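Local coordinates for teichoic acid biosynthesis protein F (Staphylococcus epidermidis, PDB 3L7I) that is a teichoic acid biosynthesis protein whose modelled part has two parallel-sheet domains of the GT-B glycosyltransferase type, at residues A544-R548 with R582-I587. Numbering follows the deposited sequence.
Sequences APTWR and RMHYLI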
loop_
_atom_site.group_PDB
_atom_site.type_symbol
_atom_site.label_atom_id
_atom_site.label_comp_id
_atom_site.label_asym_id
_atom_site.label_seq_id
_atom_site.Cartn_x
_atom_site.Cartn_y
_atom_site.Cartn_z
ATOM N N ALA A 544 -25.904 -38.759 -34.377
ATOM C CA ALA A 544 -25.176 -37.801 -33.553
ATOM C C ALA A 544 -23.991 -37.210 -34.293
ATOM O O ALA A 544 -22.865 -37.688 -34.172
ATOM C CB ALA A 544 -24.733 -38.462 -32.278
ATOM N N PRO A 545 -24.248 -36.153 -35.061
ATOM C CA PRO A 545 -23.269 -35.482 -35.911
ATOM C C PRO A 545 -22.484 -34.470 -35.110
ATOM O O PRO A 545 -23.061 -33.801 -34.249
ATOM C CB PRO A 545 -24.149 -34.715 -36.904
ATOM C CG PRO A 545 -25.582 -34.872 -36.422
ATOM C CD PRO A 545 -25.552 -35.475 -35.075
ATOM N N THR A 546 -21.199 -34.310 -35.388
ATOM C CA THR A 546 -20.477 -33.231 -34.713
ATOM C C THR A 546 -20.925 -31.851 -35.172
ATOM O O THR A 546 -21.505 -31.692 -36.250
ATOM C CB THR A 546 -18.967 -33.294 -34.932
ATOM O OG1 THR A 546 -18.709 -33.664 -36.289
ATOM C CG2 THR A 546 -18.338 -34.279 -33.967
ATOM N N TRP A 547 -20.604 -30.858 -34.343
ATOM C CA TRP A 547 -20.940 -29.470 -34.606
ATOM C C TRP A 547 -20.081 -28.929 -35.730
ATOM O O TRP A 547 -18.948 -29.374 -35.925
ATOM C CB TRP A 547 -20.774 -28.632 -33.339
ATOM C CG TRP A 547 -20.689 -27.178 -33.614
ATOM C CD1 TRP A 547 -19.579 -26.485 -33.980
ATOM C CD2 TRP A 547 -21.753 -26.233 -33.571
ATOM N NE1 TRP A 547 -19.880 -25.167 -34.163
ATOM C CE2 TRP A 547 -21.216 -24.982 -33.920
ATOM C CE3 TRP A 547 -23.113 -26.319 -33.282
ATOM C CZ2 TRP A 547 -21.979 -23.823 -33.977
ATOM C CZ3 TRP A 547 -23.877 -25.167 -33.339
ATOM C CH2 TRP A 547 -23.307 -23.935 -33.682
ATOM N N ARG A 548 -20.641 -27.974 -36.469
ATOM C CA ARG A 548 -19.955 -27.324 -37.578
ATOM C C ARG A 548 -20.270 -25.825 -37.633
ATOM O O ARG A 548 -21.416 -25.428 -37.867
ATOM C CB ARG A 548 -20.344 -27.997 -38.899
ATOM C CG ARG A 548 -19.642 -29.316 -39.126
ATOM C CD ARG A 548 -20.328 -30.131 -40.180
ATOM N NE ARG A 548 -21.192 -31.162 -39.612
ATOM C CZ ARG A 548 -21.024 -32.473 -39.785
ATOM N NH1 ARG A 548 -20.023 -32.929 -40.519
ATOM N NH2 ARG A 548 -21.868 -33.331 -39.224
ATOM N N ARG A 582 -29.380 -36.581 -31.560
ATOM C CA ARG A 582 -28.528 -36.013 -30.533
ATOM C C ARG A 582 -27.659 -34.909 -31.110
ATOM O O ARG A 582 -26.583 -35.171 -31.640
ATOM C CB ARG A 582 -27.659 -37.103 -29.907
ATOM C CG ARG A 582 -26.604 -36.557 -28.949
ATOM C CD ARG A 582 -26.451 -37.405 -27.698
ATOM N NE ARG A 582 -27.274 -36.870 -26.631
ATOM C CZ ARG A 582 -26.816 -36.528 -25.434
ATOM N NH1 ARG A 582 -25.535 -36.705 -25.120
ATOM N NH2 ARG A 582 -27.657 -36.035 -24.535
ATOM N N MET A 583 -28.116 -33.674 -30.980
ATOM C CA MET A 583 -27.456 -32.531 -31.603
ATOM C C MET A 583 -26.786 -31.606 -30.600
ATOM O O MET A 583 -27.100 -31.645 -29.420
ATOM C CB MET A 583 -28.504 -31.715 -32.352
ATOM C CG MET A 583 -29.634 -32.565 -32.891
ATOM S SD MET A 583 -29.027 -33.429 -34.337
ATOM C CE MET A 583 -29.076 -32.076 -35.518
ATOM N N HIS A 584 -25.882 -30.758 -31.082
ATOM C CA HIS A 584 -25.326 -29.686 -30.260
ATOM C C HIS A 584 -26.505 -28.920 -29.682
ATOM O O HIS A 584 -27.580 -28.891 -30.283
ATOM C CB HIS A 584 -24.445 -28.740 -31.095
ATOM C CG HIS A 584 -23.764 -27.662 -30.294
ATOM N ND1 HIS A 584 -24.327 -26.422 -30.078
ATOM C CD2 HIS A 584 -22.559 -27.643 -29.671
ATOM C CE1 HIS A 584 -23.502 -25.687 -29.352
ATOM N NE2 HIS A 584 -22.423 -26.403 -29.095
ATOM N N TYR A 585 -26.315 -28.303 -28.521
ATOM C CA TYR A 585 -27.446 -27.700 -27.834
ATOM C C TYR A 585 -27.992 -26.507 -28.607
ATOM O O TYR A 585 -29.172 -26.219 -28.538
ATOM C CB TYR A 585 -27.090 -27.317 -26.393
ATOM C CG TYR A 585 -26.392 -25.983 -26.259
ATOM C CD1 TYR A 585 -27.106 -24.789 -26.341
ATOM C CD2 TYR A 585 -25.019 -25.914 -26.048
ATOM C CE1 TYR A 585 -26.472 -23.564 -26.225
ATOM C CE2 TYR A 585 -24.375 -24.695 -25.931
ATOM C CZ TYR A 585 -25.107 -23.521 -26.019
ATOM O OH TYR A 585 -24.474 -22.302 -25.899
ATOM N N LEU A 586 -27.130 -25.821 -29.350
ATOM C CA LEU A 586 -27.551 -24.669 -30.145
ATOM C C LEU A 586 -28.434 -25.119 -31.303
ATOM O O LEU A 586 -29.325 -24.393 -31.739
ATOM C CB LEU A 586 -26.335 -23.918 -30.700
ATOM C CG LEU A 586 -25.560 -22.969 -29.793
ATOM C CD1 LEU A 586 -24.341 -22.451 -30.540
ATOM C CD2 LEU A 586 -26.438 -21.820 -29.337
ATOM N N ILE A 587 -28.163 -26.314 -31.809
ATOM C CA ILE A 587 -28.927 -26.852 -32.921
ATOM C C ILE A 587 -30.253 -27.441 -32.443
ATOM O O ILE A 587 -31.276 -27.340 -33.121
ATOM C CB ILE A 587 -28.136 -27.938 -33.673
ATOM C CG1 ILE A 587 -27.264 -27.296 -34.743
ATOM C CG2 ILE A 587 -29.085 -28.942 -34.318
ATOM C CD1 ILE A 587 -27.513 -27.893 -36.119
#
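H584 ND1, lying against the indole of W547, accepts a hydrogen bond from the backbone N of L586 at 3.0 Å, and the bond is fairly straight. This is an N-cap bond: H584 immediately precedes helix 585-588, and its imidazole takes up an amide of the first turn. The amide stands 33° out of the imidazole plane, so it approaches ND1 from above that plane rather than within it. With CG anti to the backbone N (chi1 -176°), the imidazole projects toward W547, whose CE3 lies over one ring face, 3.3 Å from H584 CG. The planes of the six-membered ring of W547 and the imidazole are inclined at 49°, with the centroids 4.3 Å apart. Farther along the indole, CH2 touches the CD1 branch of L586 at 3.6 Å, and CZ3 touches CG1 of I587 more loosely. Nearer the strand ends the contact changes character: A544 CA directs a C-H toward the backbone O of R582, 3.5 Å away, while P545 CD meets the SD of M583 at 4.1 Å. Both segments follow neighbouring parallel strands, 539-543 and 577-581, of the C-terminal Rossmann-like sheet. On the first loop, T546 bonds D622 and R548 forms salt bridges with D622 and D643; on the second, M583 N is held by S604. No conventional hydrogen bond links the two segments, which are joined by ring and apolar packing together with one CA-H...O contact. The cap thus fixes the rotation of the imidazole while its face meets the indole.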